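Local coordinates for protein saframycin Mx1 synthetase B (Legionella pneumophila subsp. pneumophila, PDB 3LNV) that belongs to the AMP-binding enzymes of the ANL superfamily, with a large N-terminal part followed by a smaller C-terminal domain of the kind found in this family, at residues Asp47-Ala52 and Ile151-Ser156; Val117-Ile122 and Ile143-Leu148; Lys346-Ala351 and Phe445-Glu450; Lys352-Asp357 and Gly369-Val374. All blocks are in the same frame, centred on the assembly; numbering follows the deposited sequence.

Contact 1: Asp47-Ala52 and Ile151-Ser156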
loop_
_atom_site.group_PDB
_atom_site.type_symbol
_atom_site.label_atom_id
_atom_site.label_comp_id
_atom_site.label_asym_id
_atom_site.label_seq_id
_atom_site.Cartn_x
_atom_site.Cartn_y
_atom_site.Cartn_z
ATOM N N ASP A 47 -1.072 21.275 13.743
ATOM C CA ASP A 47 -1.459 21.279 15.144
ATOM C C ASP A 47 -2.780 22.033 15.398
ATOM O O ASP A 47 -3.670 21.539 16.098
ATOM C CB ASP A 47 -0.318 21.868 15.972
ATOM C CG ASP A 47 -0.700 22.105 17.425
ATOM O OD1 ASP A 47 -0.741 21.128 18.198
ATOM O OD2 ASP A 47 -0.931 23.284 17.800
ATOM N N GLN A 48 -2.932 23.220 14.814
ATOM C CA GLN A 48 -4.165 23.974 15.044
ATOM C C GLN A 48 -5.408 23.305 14.476
ATOM O O GLN A 48 -6.427 23.175 15.155
ATOM C CB GLN A 48 -4.032 25.401 14.513
ATOM C CG GLN A 48 -3.147 26.240 15.372
ATOM C CD GLN A 48 -3.682 26.411 16.793
ATOM O OE1 GLN A 48 -4.883 26.667 16.998
ATOM N NE2 GLN A 48 -2.792 26.276 17.787
ATOM N N HIS A 49 -5.337 22.891 13.219
ATOM C CA HIS A 49 -6.410 22.085 12.653
ATOM C C HIS A 49 -6.746 20.805 13.475
ATOM O O HIS A 49 -7.915 20.514 13.706
ATOM C CB HIS A 49 -6.106 21.751 11.182
ATOM C CG HIS A 49 -6.318 22.911 10.262
ATOM N ND1 HIS A 49 -7.573 23.330 9.872
ATOM C CD2 HIS A 49 -5.443 23.754 9.672
ATOM C CE1 HIS A 49 -7.459 24.375 9.073
ATOM N NE2 HIS A 49 -6.178 24.656 8.939
ATOM N N ALA A 50 -5.724 20.082 13.931
ATOM C CA ALA A 50 -5.906 18.878 14.780
ATOM C C ALA A 50 -6.712 19.192 16.033
ATOM O O ALA A 50 -7.628 18.451 16.403
ATOM C CB ALA A 50 -4.545 18.280 15.176
ATOM N N LYS A 51 -6.361 20.296 16.688
ATOM C CA LYS A 51 -7.049 20.705 17.912
ATOM C C LYS A 51 -8.494 21.080 17.613
ATOM O O LYS A 51 -9.407 20.719 18.357
ATOM C CB LYS A 51 -6.341 21.890 18.557
ATOM C CG LYS A 51 -4.975 21.563 19.203
ATOM C CD LYS A 51 -4.274 22.854 19.624
ATOM C CE LYS A 51 -2.995 22.568 20.395
ATOM N NZ LYS A 51 -2.075 23.754 20.431
ATOM N N ALA A 52 -8.690 21.831 16.535
ATOM C CA ALA A 52 -10.027 22.236 16.150
ATOM C C ALA A 52 -10.848 21.007 15.821
ATOM O O ALA A 52 -12.034 20.938 16.130
ATOM C CB ALA A 52 -9.981 23.179 14.961
ATOM N N ILE A 151 -15.463 22.581 10.094
ATOM C CA ILE A 151 -14.784 22.709 11.370
ATOM C C ILE A 151 -13.940 23.983 11.379
ATOM O O ILE A 151 -12.879 24.047 10.749
ATOM C CB ILE A 151 -13.925 21.458 11.655
ATOM C CG1 ILE A 151 -14.847 20.229 11.771
ATOM C CG2 ILE A 151 -13.082 21.661 12.908
ATOM C CD1 ILE A 151 -14.167 18.894 11.522
ATOM N N GLU A 152 -14.419 25.001 12.090
ATOM C CA GLU A 152 -13.745 26.300 12.137
ATOM C C GLU A 152 -12.563 26.289 13.118
ATOM O O GLU A 152 -12.662 25.729 14.207
ATOM C CB GLU A 152 -14.753 27.398 12.511
ATOM C CG GLU A 152 -15.491 27.127 13.825
ATOM C CD GLU A 152 -16.981 27.503 13.786
ATOM O OE1 GLU A 152 -17.389 28.274 12.884
ATOM O OE2 GLU A 152 -17.743 27.022 14.669
ATOM N N LEU A 153 -11.458 26.915 12.721
ATOM C CA LEU A 153 -10.235 26.941 13.529
ATOM C C LEU A 153 -10.426 27.621 14.878
ATOM O O LEU A 153 -9.632 27.438 15.796
ATOM C CB LEU A 153 -9.100 27.636 12.773
ATOM C CG LEU A 153 -8.204 26.832 11.833
ATOM C CD1 LEU A 153 -7.194 27.769 11.185
ATOM C CD2 LEU A 153 -7.489 25.694 12.559
ATOM N N ASN A 154 -11.481 28.413 14.996
ATOM C CA ASN A 154 -11.783 29.053 16.265
ATOM C C ASN A 154 -11.994 28.025 17.369
ATOM O O ASN A 154 -11.676 28.279 18.530
ATOM C CB ASN A 154 -13.027 29.938 16.150
ATOM C CG ASN A 154 -13.160 30.901 17.319
ATOM O OD1 ASN A 154 -12.169 31.215 17.989
ATOM N ND2 ASN A 154 -14.378 31.378 17.568
ATOM N N ARG A 155 -12.521 26.859 16.994
ATOM C CA ARG A 155 -12.839 25.800 17.955
ATOM C C ARG A 155 -11.586 25.246 18.642
ATOM O O ARG A 155 -11.649 24.718 19.743
ATOM C CB ARG A 155 -13.593 24.672 17.251
ATOM C CG ARG A 155 -14.752 25.163 16.378
ATOM C CD ARG A 155 -15.670 24.011 15.953
ATOM N NE ARG A 155 -16.717 24.449 15.028
ATOM C CZ ARG A 155 -17.451 23.619 14.295
ATOM N NH1 ARG A 155 -17.244 22.306 14.372
ATOM N NH2 ARG A 155 -18.384 24.100 13.478
ATOM N N SER A 156 -10.446 25.392 17.986
ATOM C CA SER A 156 -9.181 24.892 18.505
ATOM C C SER A 156 -8.994 25.172 20.007
ATOM O O SER A 156 -8.538 24.311 20.766
ATOM C CB SER A 156 -8.036 25.512 17.704
ATOM O OG SER A 156 -6.926 24.633 17.663
HETATM O O HOH W 1 -9.927 22.377 10.792
#

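Contact 2: Val117-Ile122 and Ile143-Leu148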
loop_
_atom_site.group_PDB
_atom_site.type_symbol
_atom_site.label_atom_id
_atom_site.label_comp_id
_atom_site.label_asym_id
_atom_site.label_seq_id
_atom_site.Cartn_x
_atom_site.Cartn_y
_atom_site.Cartn_z
ATOM N N VAL A 117 -18.495 6.191 15.784
ATOM C CA VAL A 117 -19.567 7.053 16.265
ATOM C C VAL A 117 -19.787 8.263 15.355
ATOM O O VAL A 117 -20.859 8.887 15.366
ATOM C CB VAL A 117 -19.298 7.547 17.700
ATOM C CG1 VAL A 117 -19.280 6.368 18.671
ATOM C CG2 VAL A 117 -17.978 8.294 17.766
ATOM N N ILE A 118 -18.767 8.589 14.573
ATOM C CA ILE A 118 -18.804 9.731 13.640
ATOM C C ILE A 118 -17.977 9.367 12.409
ATOM O O ILE A 118 -17.028 8.568 12.515
ATOM C CB ILE A 118 -18.203 10.995 14.288
ATOM C CG1 ILE A 118 -19.087 11.524 15.422
ATOM C CG2 ILE A 118 -17.986 12.108 13.250
ATOM C CD1 ILE A 118 -18.323 12.454 16.385
ATOM N N VAL A 119 -18.338 9.914 11.248
ATOM C CA VAL A 119 -17.480 9.828 10.063
ATOM C C VAL A 119 -17.080 11.233 9.562
ATOM O O VAL A 119 -17.917 12.138 9.478
ATOM C CB VAL A 119 -18.145 9.016 8.907
ATOM C CG1 VAL A 119 -19.488 9.608 8.543
ATOM C CG2 VAL A 119 -17.228 8.982 7.660
ATOM N N LEU A 120 -15.807 11.426 9.227
ATOM C CA LEU A 120 -15.359 12.715 8.680
ATOM C C LEU A 120 -15.063 12.579 7.204
ATOM O O LEU A 120 -14.509 11.571 6.782
ATOM C CB LEU A 120 -14.100 13.201 9.393
ATOM C CG LEU A 120 -14.225 13.840 10.764
ATOM C CD1 LEU A 120 -15.118 13.009 11.594
ATOM C CD2 LEU A 120 -12.836 13.933 11.423
HETATM N N MSE A 121 -15.376 13.615 6.427
HETATM C CA MSE A 121 -15.133 13.580 4.981
HETATM C C MSE A 121 -15.172 14.992 4.376
HETATM O O MSE A 121 -15.679 15.913 5.006
HETATM C CB MSE A 121 -16.192 12.698 4.290
HETATM C CG MSE A 121 -17.613 13.246 4.381
HETATM SE SE MSE A 121 -18.997 12.080 3.545
HETATM C CE MSE A 121 -18.938 10.526 4.761
ATOM N N ILE A 122 -14.643 15.167 3.161
ATOM C CA ILE A 122 -14.649 16.510 2.545
ATOM C C ILE A 122 -16.031 16.861 2.000
ATOM O O ILE A 122 -16.823 15.971 1.676
ATOM C CB ILE A 122 -13.645 16.653 1.396
ATOM C CG1 ILE A 122 -14.032 15.706 0.244
ATOM C CG2 ILE A 122 -12.217 16.428 1.896
ATOM C CD1 ILE A 122 -13.213 15.883 -1.028
ATOM N N ILE A 143 -24.100 6.351 9.868
ATOM C CA ILE A 143 -23.191 7.037 10.793
ATOM C C ILE A 143 -23.236 8.548 10.596
ATOM O O ILE A 143 -23.114 9.030 9.467
ATOM C CB ILE A 143 -21.720 6.592 10.585
ATOM C CG1 ILE A 143 -21.634 5.072 10.475
ATOM C CG2 ILE A 143 -20.850 7.064 11.752
ATOM C CD1 ILE A 143 -22.093 4.387 11.729
ATOM N N PRO A 144 -23.401 9.311 11.694
ATOM C CA PRO A 144 -23.477 10.772 11.550
ATOM C C PRO A 144 -22.217 11.303 10.883
ATOM O O PRO A 144 -21.115 10.904 11.248
ATOM C CB PRO A 144 -23.584 11.271 12.996
ATOM C CG PRO A 144 -24.187 10.098 13.748
ATOM C CD PRO A 144 -23.577 8.878 13.088
ATOM N N ALA A 145 -22.388 12.182 9.905
ATOM C CA ALA A 145 -21.281 12.666 9.100
ATOM C C ALA A 145 -21.020 14.139 9.332
ATOM O O ALA A 145 -21.956 14.924 9.507
ATOM C CB ALA A 145 -21.538 12.407 7.617
ATOM N N ILE A 146 -19.738 14.504 9.322
ATOM C CA ILE A 146 -19.315 15.892 9.463
ATOM C C ILE A 146 -18.358 16.284 8.330
ATOM O O ILE A 146 -17.415 15.545 8.014
ATOM C CB ILE A 146 -18.674 16.126 10.852
ATOM C CG1 ILE A 146 -19.722 15.842 11.933
ATOM C CG2 ILE A 146 -18.081 17.549 10.963
ATOM C CD1 ILE A 146 -19.209 15.881 13.355
ATOM N N ALA A 147 -18.631 17.418 7.680
ATOM C CA ALA A 147 -17.751 17.915 6.629
ATOM C C ALA A 147 -16.582 18.622 7.281
ATOM O O ALA A 147 -16.789 19.464 8.142
ATOM C CB ALA A 147 -18.492 18.889 5.694
ATOM N N LEU A 148 -15.366 18.274 6.864
ATOM C CA LEU A 148 -14.141 18.877 7.405
ATOM C C LEU A 148 -14.102 20.388 7.174
ATOM O O LEU A 148 -13.551 21.130 7.986
ATOM C CB LEU A 148 -12.902 18.221 6.775
ATOM C CG LEU A 148 -12.690 16.769 7.238
ATOM C CD1 LEU A 148 -11.716 15.993 6.342
ATOM C CD2 LEU A 148 -12.235 16.753 8.698
#

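Contact 3: Lys346-Ala351 and Phe445-Glu450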
loop_
_atom_site.group_PDB
_atom_site.type_symbol
_atom_site.label_atom_id
_atom_site.label_comp_id
_atom_site.label_asym_id
_atom_site.label_seq_id
_atom_site.Cartn_x
_atom_site.Cartn_y
_atom_site.Cartn_z
ATOM N N LYS A 346 20.688 -7.618 -3.196
ATOM C CA LYS A 346 21.160 -8.932 -3.613
ATOM C C LYS A 346 20.075 -9.781 -4.277
ATOM O O LYS A 346 18.873 -9.601 -4.027
ATOM C CB LYS A 346 21.700 -9.684 -2.400
ATOM C CG LYS A 346 22.809 -8.956 -1.643
ATOM C CD LYS A 346 22.284 -8.254 -0.411
ATOM C CE LYS A 346 23.354 -7.392 0.250
ATOM N NZ LYS A 346 24.639 -8.149 0.414
ATOM N N THR A 347 20.512 -10.708 -5.133
ATOM C CA THR A 347 19.641 -11.718 -5.690
ATOM C C THR A 347 20.219 -13.118 -5.415
ATOM O O THR A 347 21.390 -13.259 -5.067
ATOM C CB THR A 347 19.448 -11.558 -7.216
ATOM O OG1 THR A 347 20.682 -11.831 -7.896
ATOM C CG2 THR A 347 18.936 -10.176 -7.570
ATOM N N LEU A 348 19.390 -14.144 -5.555
ATOM C CA LEU A 348 19.875 -15.520 -5.493
ATOM C C LEU A 348 19.251 -16.251 -6.679
ATOM O O LEU A 348 18.157 -15.889 -7.119
ATOM C CB LEU A 348 19.521 -16.193 -4.157
ATOM C CG LEU A 348 20.286 -15.815 -2.870
ATOM C CD1 LEU A 348 19.600 -16.400 -1.646
ATOM C CD2 LEU A 348 21.779 -16.236 -2.887
ATOM N N THR A 349 19.964 -17.237 -7.228
ATOM C CA THR A 349 19.412 -18.065 -8.298
ATOM C C THR A 349 19.056 -19.456 -7.785
ATOM O O THR A 349 19.906 -20.176 -7.246
ATOM C CB THR A 349 20.355 -18.149 -9.530
ATOM O OG1 THR A 349 20.580 -16.829 -10.047
ATOM C CG2 THR A 349 19.731 -19.022 -10.637
ATOM N N LEU A 350 17.785 -19.816 -7.933
ATOM C CA LEU A 350 17.305 -21.134 -7.541
ATOM C C LEU A 350 17.125 -22.024 -8.774
ATOM O O LEU A 350 16.822 -21.532 -9.862
ATOM C CB LEU A 350 15.980 -21.024 -6.768
ATOM C CG LEU A 350 16.106 -20.670 -5.285
ATOM C CD1 LEU A 350 16.963 -19.415 -5.075
ATOM C CD2 LEU A 350 14.735 -20.518 -4.626
ATOM N N ALA A 351 17.335 -23.327 -8.591
ATOM C CA ALA A 351 17.082 -24.324 -9.632
ATOM C C ALA A 351 15.584 -24.479 -9.869
ATOM O O ALA A 351 14.774 -24.100 -9.021
ATOM C CB ALA A 351 17.696 -25.655 -9.242
ATOM N N PHE A 445 12.723 -17.702 3.186
ATOM C CA PHE A 445 13.856 -18.327 3.860
ATOM C C PHE A 445 14.895 -17.268 4.178
ATOM O O PHE A 445 14.977 -16.262 3.482
ATOM C CB PHE A 445 14.464 -19.442 2.990
ATOM C CG PHE A 445 15.016 -18.956 1.671
ATOM C CD1 PHE A 445 16.343 -18.539 1.563
ATOM C CD2 PHE A 445 14.215 -18.922 0.540
ATOM C CE1 PHE A 445 16.845 -18.100 0.368
ATOM C CE2 PHE A 445 14.709 -18.482 -0.665
ATOM C CZ PHE A 445 16.034 -18.062 -0.758
ATOM N N LEU A 446 15.667 -17.491 5.237
ATOM C CA LEU A 446 16.804 -16.615 5.540
ATOM C C LEU A 446 18.089 -17.137 4.898
ATOM O O LEU A 446 18.338 -18.346 4.866
ATOM C CB LEU A 446 17.007 -16.484 7.056
ATOM C CG LEU A 446 16.027 -15.534 7.755
ATOM C CD1 LEU A 446 16.130 -15.705 9.265
ATOM C CD2 LEU A 446 16.287 -14.071 7.324
ATOM N N HIS A 447 18.901 -16.221 4.390
ATOM C CA HIS A 447 20.171 -16.590 3.808
ATOM C C HIS A 447 21.162 -15.459 4.023
ATOM O O HIS A 447 20.985 -14.355 3.504
ATOM C CB HIS A 447 19.994 -16.889 2.319
ATOM C CG HIS A 447 21.281 -17.152 1.600
ATOM N ND1 HIS A 447 21.814 -18.417 1.464
ATOM C CD2 HIS A 447 22.141 -16.311 0.978
ATOM C CE1 HIS A 447 22.948 -18.342 0.791
ATOM N NE2 HIS A 447 23.168 -17.076 0.482
ATOM N N GLU A 448 22.199 -15.724 4.809
ATOM C CA GLU A 448 23.222 -14.716 5.035
ATOM C C GLU A 448 22.585 -13.526 5.753
ATOM O O GLU A 448 22.983 -12.381 5.528
ATOM C CB GLU A 448 23.728 -14.211 3.690
ATOM C CG GLU A 448 25.207 -14.166 3.537
ATOM C CD GLU A 448 25.717 -15.476 3.018
ATOM O OE1 GLU A 448 25.360 -16.505 3.628
ATOM O OE2 GLU A 448 26.438 -15.478 1.994
ATOM N N ASN A 449 21.572 -13.810 6.566
ATOM C CA ASN A 449 20.787 -12.786 7.277
ATOM C C ASN A 449 20.001 -11.853 6.362
ATOM O O ASN A 449 19.762 -10.682 6.688
ATOM C CB ASN A 449 21.659 -11.968 8.241
ATOM C CG ASN A 449 20.835 -11.260 9.317
ATOM O OD1 ASN A 449 19.906 -11.835 9.881
ATOM N ND2 ASN A 449 21.170 -10.004 9.595
ATOM N N GLU A 450 19.608 -12.374 5.208
ATOM C CA GLU A 450 18.707 -11.652 4.310
ATOM C C GLU A 450 17.467 -12.505 4.146
ATOM O O GLU A 450 17.569 -13.730 3.991
ATOM C CB GLU A 450 19.349 -11.467 2.938
ATOM C CG GLU A 450 20.794 -10.954 2.993
ATOM C CD GLU A 450 20.928 -9.498 2.626
ATOM O OE1 GLU A 450 19.998 -8.945 2.003
ATOM O OE2 GLU A 450 21.987 -8.905 2.925
#

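Contact 4: Lys352-Asp357 and Gly369-Val374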
loop_
_atom_site.group_PDB
_atom_site.type_symbol
_atom_site.label_atom_id
_atom_site.label_comp_id
_atom_site.label_asym_id
_atom_site.label_seq_id
_atom_site.Cartn_x
_atom_site.Cartn_y
_atom_site.Cartn_z
ATOM N N LYS A 352 15.206 -25.049 -11.012
ATOM C CA LYS A 352 13.781 -25.183 -11.334
ATOM C C LYS A 352 13.047 -26.076 -10.355
ATOM O O LYS A 352 11.904 -25.792 -10.004
ATOM C CB LYS A 352 13.549 -25.708 -12.753
ATOM C CG LYS A 352 12.207 -25.237 -13.310
ATOM C CD LYS A 352 11.528 -26.300 -14.160
ATOM C CE LYS A 352 10.128 -25.851 -14.578
ATOM N NZ LYS A 352 9.220 -27.004 -14.868
ATOM N N GLU A 353 13.698 -27.159 -9.929
ATOM C CA GLU A 353 13.093 -28.077 -8.976
ATOM C C GLU A 353 13.568 -27.776 -7.581
ATOM O O GLU A 353 14.773 -27.766 -7.314
ATOM C CB GLU A 353 13.438 -29.548 -9.283
ATOM C CG GLU A 353 13.170 -30.019 -10.723
ATOM C CD GLU A 353 11.759 -29.730 -11.194
ATOM O OE1 GLU A 353 10.866 -29.528 -10.341
ATOM O OE2 GLU A 353 11.540 -29.711 -12.432
ATOM N N GLN A 354 12.617 -27.581 -6.680
ATOM C CA GLN A 354 12.946 -27.408 -5.277
ATOM C C GLN A 354 12.690 -28.682 -4.469
ATOM O O GLN A 354 12.030 -29.601 -4.938
ATOM C CB GLN A 354 12.183 -26.209 -4.713
ATOM C CG GLN A 354 12.552 -24.895 -5.420
ATOM C CD GLN A 354 13.983 -24.450 -5.150
ATOM O OE1 GLN A 354 14.703 -24.035 -6.066
ATOM N NE2 GLN A 354 14.390 -24.505 -3.897
ATOM N N PHE A 355 13.236 -28.734 -3.260
ATOM C CA PHE A 355 13.178 -29.938 -2.441
ATOM C C PHE A 355 11.860 -30.015 -1.681
ATOM O O PHE A 355 11.275 -28.981 -1.325
ATOM C CB PHE A 355 14.365 -29.992 -1.468
ATOM C CG PHE A 355 15.726 -29.993 -2.137
ATOM C CD1 PHE A 355 16.125 -31.043 -2.954
ATOM C CD2 PHE A 355 16.631 -28.965 -1.902
ATOM C CE1 PHE A 355 17.397 -31.053 -3.548
ATOM C CE2 PHE A 355 17.901 -28.963 -2.487
ATOM C CZ PHE A 355 18.279 -30.014 -3.322
ATOM N N GLN A 356 11.385 -31.235 -1.436
ATOM C CA GLN A 356 10.101 -31.423 -0.774
ATOM C C GLN A 356 10.135 -30.980 0.687
ATOM O O GLN A 356 9.105 -30.579 1.239
ATOM C CB GLN A 356 9.618 -32.877 -0.908
ATOM C CG GLN A 356 8.254 -33.170 -0.253
ATOM C CD GLN A 356 7.071 -32.477 -0.945
ATOM O OE1 GLN A 356 6.552 -31.478 -0.449
ATOM N NE2 GLN A 356 6.639 -33.018 -2.084
ATOM N N ASP A 357 11.301 -31.041 1.324
ATOM C CA ASP A 357 11.370 -30.606 2.719
ATOM C C ASP A 357 11.537 -29.081 2.787
ATOM O O ASP A 357 11.921 -28.524 3.817
ATOM C CB ASP A 357 12.493 -31.308 3.465
ATOM C CG ASP A 357 13.867 -30.886 2.981
ATOM O OD1 ASP A 357 14.852 -31.231 3.657
ATOM O OD2 ASP A 357 13.980 -30.229 1.923
ATOM N N GLY A 369 16.739 -23.815 -16.180
ATOM C CA GLY A 369 15.353 -23.663 -15.762
ATOM C C GLY A 369 15.286 -22.763 -14.536
ATOM O O GLY A 369 14.256 -22.649 -13.873
ATOM N N SER A 370 16.410 -22.116 -14.250
ATOM C CA SER A 370 16.590 -21.354 -13.018
ATOM C C SER A 370 15.759 -20.064 -12.971
ATOM O O SER A 370 15.230 -19.614 -13.985
ATOM C CB SER A 370 18.077 -21.040 -12.816
ATOM O OG SER A 370 18.570 -20.255 -13.887
ATOM N N TYR A 371 15.631 -19.493 -11.776
ATOM C CA TYR A 371 14.940 -18.217 -11.589
ATOM C C TYR A 371 15.591 -17.446 -10.426
ATOM O O TYR A 371 16.233 -18.047 -9.554
ATOM C CB TYR A 371 13.439 -18.428 -11.370
ATOM C CG TYR A 371 13.062 -19.276 -10.158
ATOM C CD1 TYR A 371 13.127 -20.666 -10.201
ATOM C CD2 TYR A 371 12.624 -18.680 -8.975
ATOM C CE1 TYR A 371 12.781 -21.439 -9.097
ATOM C CE2 TYR A 371 12.272 -19.443 -7.869
ATOM C CZ TYR A 371 12.346 -20.818 -7.931
ATOM O OH TYR A 371 11.993 -21.572 -6.817
ATOM N N LYS A 372 15.439 -16.126 -10.431
ATOM C CA LYS A 372 16.119 -15.268 -9.467
ATOM C C LYS A 372 15.156 -14.699 -8.447
ATOM O O LYS A 372 14.055 -14.263 -8.793
ATOM C CB LYS A 372 16.813 -14.099 -10.171
ATOM C CG LYS A 372 17.744 -14.514 -11.289
ATOM C CD LYS A 372 18.306 -13.284 -11.987
ATOM C CE LYS A 372 19.269 -12.547 -11.075
ATOM N NZ LYS A 372 20.477 -13.381 -10.851
ATOM N N LEU A 373 15.576 -14.709 -7.188
ATOM C CA LEU A 373 14.812 -14.082 -6.127
ATOM C C LEU A 373 15.582 -12.862 -5.643
ATOM O O LEU A 373 16.810 -12.895 -5.544
ATOM C CB LEU A 373 14.564 -15.068 -4.985
ATOM C CG LEU A 373 13.626 -16.206 -5.398
ATOM C CD1 LEU A 373 13.432 -17.179 -4.260
ATOM C CD2 LEU A 373 12.279 -15.634 -5.881
ATOM N N VAL A 374 14.869 -11.767 -5.398
ATOM C CA VAL A 374 15.507 -10.577 -4.837
ATOM C C VAL A 374 15.390 -10.636 -3.326
ATOM O O VAL A 374 14.366 -11.089 -2.822
ATOM C CB VAL A 374 14.857 -9.283 -5.373
ATOM C CG1 VAL A 374 15.504 -8.043 -4.747
ATOM C CG2 VAL A 374 14.924 -9.228 -6.903
#

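Contact 1: Asp47-Ala52 and Ile151-Ser156
Helix 43-59 is flanked by the loop that follows strand 143-147, and the closest backbone approach between them is at Ala52 and Ser156, whose CA atoms lie 3.6 Å apart. Residues 153-156 have helical backbone angles, and they lay a short turn against the helix. Ser156 OG sits near two acceptors of Gln48, 2.9 Å from the backbone atom Gln48 O and 3.0 Å from the side-chain atom Gln48 OE1. Gln48 bends at its second torsion (chi2 -62°), which folds the amide back to bring OE1 within reach of the serine. Next to Gln48 on the helix, His49 has one face of its ring covered by Leu153: the leucine CD2 lies 3.6 Å from the His49 ring centroid, 13° off the normal, a CH-pi contact. At the edge of that ring, in plane, a water lies 2.7 Å from His49 ND1 and makes a weak bond to Ile151 O. Ala52 CB rests on Ile151 CG2 at 4.0 Å. Within the loop, Glu152 and Arg155 form a salt bridge, Arg155 NE to Glu152 OE2 at 2.8 Å, the acceptor lying almost in the guanidinium plane. On the helix, Lys51 NZ forms a salt bridge with the syn lone pair of Asp47 OD2. Beyond the two segments, helix 76-87 lies against Ala50 and carries Tyr87, which hydrogen-bonds Asp47; Thr56, further along helix 43-59, takes Arg155 NH1.

Contact 2: Val117-Ile122 and Ile143-Leu148
Val119 and Ala145 are bridged partners in two parallel strands, 118-121 and 143-147, whose axes are 4.8 Å apart at closest approach and whose directions differ by 31°. The chain passes through helix 123-129 between them, a beta-alpha-beta connection with the short strand 139-140 added on the way. On the face bearing Val119 and Ala145, the short side chain of Ala145 lets its larger neighbours close in over it. Val119 CG1 comes nearest, 3.6 Å from Ala145 CB; with chi1 at 56° this methyl stands between backbone N and carbonyl carbon, turned over the neighbouring strand. The terminal methyl CE of Met121, a selenomethionine in the model, touches the same alanine more loosely at 4.3 Å. On the face of Leu120 and Ile146 the bumps are branched: Ile118 CG2 meets Ile146 CD1 at 4.0 Å, the two side chains crossing at a slant, while Leu148, just past the strand end, crosses Leu120 at about a right angle through the CD2 methyls. Ile143 CG2 lies against the backbone of Ile118, and Pro144 CD lies against Val117 O. Leu71 of strand 67-71 and Phe140 of strand 139-140 pack on Met121, and Leu78 and Ala81 of helix 76-87 on Leu148. Four backbone bonds join the pair, from Val119 N to Pro144 O (2.9 Å), Ile146 N to Val119 O, Met121 N to Ile146 O and Leu148 N to Met121 O (3.0 Å). The polar atoms between the strands are thus matched by the backbone, and the side chains meeting across them are wholly apolar.

Contact 3: Lys346-Ala351 and Phe445-Glu450
Strand 347-350 and strand 445-447 belong to different sheets and face one another instead of pairing: their axes come no closer than 10.8 Å and run at 116°, so the contact is made by side chains reaching across. After strand 445-447 the chain turns in a type I' beta turn from His447 to Glu450, closed by Glu450 N to His447 O at 3.0 Å, with His447 N to Glu450 O returning the bond. Leu348 carries the middle of the contact. Its CD1 lies over one face of the His447 imidazole, 4.0 Å from the ring centroid, in a CH-pi contact offset toward the rim. The same methyl meets the edge of the Phe445 ring at CE1, 3.8 Å away and near the ring plane. CD2 of the leucine reaches His447 NE2, so the two branches both lie against the imidazole. Leu350 CD2 touches Phe445 CE2 more distantly, at 4.5 Å. Phe445 has chi1 at 62°, its ring standing between N and carbonyl carbon and projecting at the leucines; Tyr452 lies almost parallel to it. At the solvent-exposed end, Lys346 bends over the carboxylate of Glu450, its CD 3.4 Å from Glu450 OE2. The ammonium makes a long salt bridge there, Lys346 NZ to Glu450 OE2 at 3.7 Å. His447 ND1 is held by Asp397, and Glu450 OE1 by Ser375. Leucine methyls and aromatic rings therefore do the joining, while the polar ends of the imidazole and carboxylate find stronger partners elsewhere; the loose lysine pair probably adds only modest electrostatic attraction.

Contact 4: Lys352-Asp357 and Gly369-Val374
Lys352 lies over the carbonyl of Gly369 at the mouth of the loop between strands 347-350 and 371-374. Its CG points away from the backbone N and lies beside the carbonyl carbon (chi1 -153°), and the CB and CG methylenes both come to 3.3 Å from Gly369 O. With no side chain at Gly369, the lysine carbons rest directly on the peptide, while the bend at chi2 carries the rest of the lysine away. Tyr371 supplies the other half of the contact. Its chi1 of 60° puts the ring between backbone N and carbonyl carbon and swings it towards residues 352-354. The hydroxyl then comes 3.6 Å from CG of Gln354, whose side chain approaches from the opposite direction after a bend at its second torsion. Lys352 CA sits near the ring plane, 4.5 Å from Tyr371 CE1. Further on, the Tyr371 ring is stacked with His498, and its backbone pairs with Leu350; Ser370 OG turns instead to Ser367 O. Across this surface contact the pairings are van der Waals in kind, aliphatic carbon against carbonyl oxygen and phenol, so it adds close packing, without a polar bond between the segments, at the end of the two-stranded sheet 347-350/371-374.

Going from the N terminus, the chain makes contact 1 with helix 43-59 and closes it roughly a hundred residues later, in the loop beyond strand 143-147. Contact 2 opens and closes within that interval, joining strands 118-121 and 143-147, and the two touch where Ile151 packs on Ile146. Contact 3 opens far later, at 346-351, with its centre about 51 Å from that of contact 1 and on the opposite side of the chain's centre. Contact 4 in turn lies within its span: residues 352-357 and 369-374 sit between 346-351 and 445-450. Strands 347-350 and 371-374 pair with each other, so contacts 3 and 4 share a two-stranded sheet, which contact 3 ties to strand 442-447.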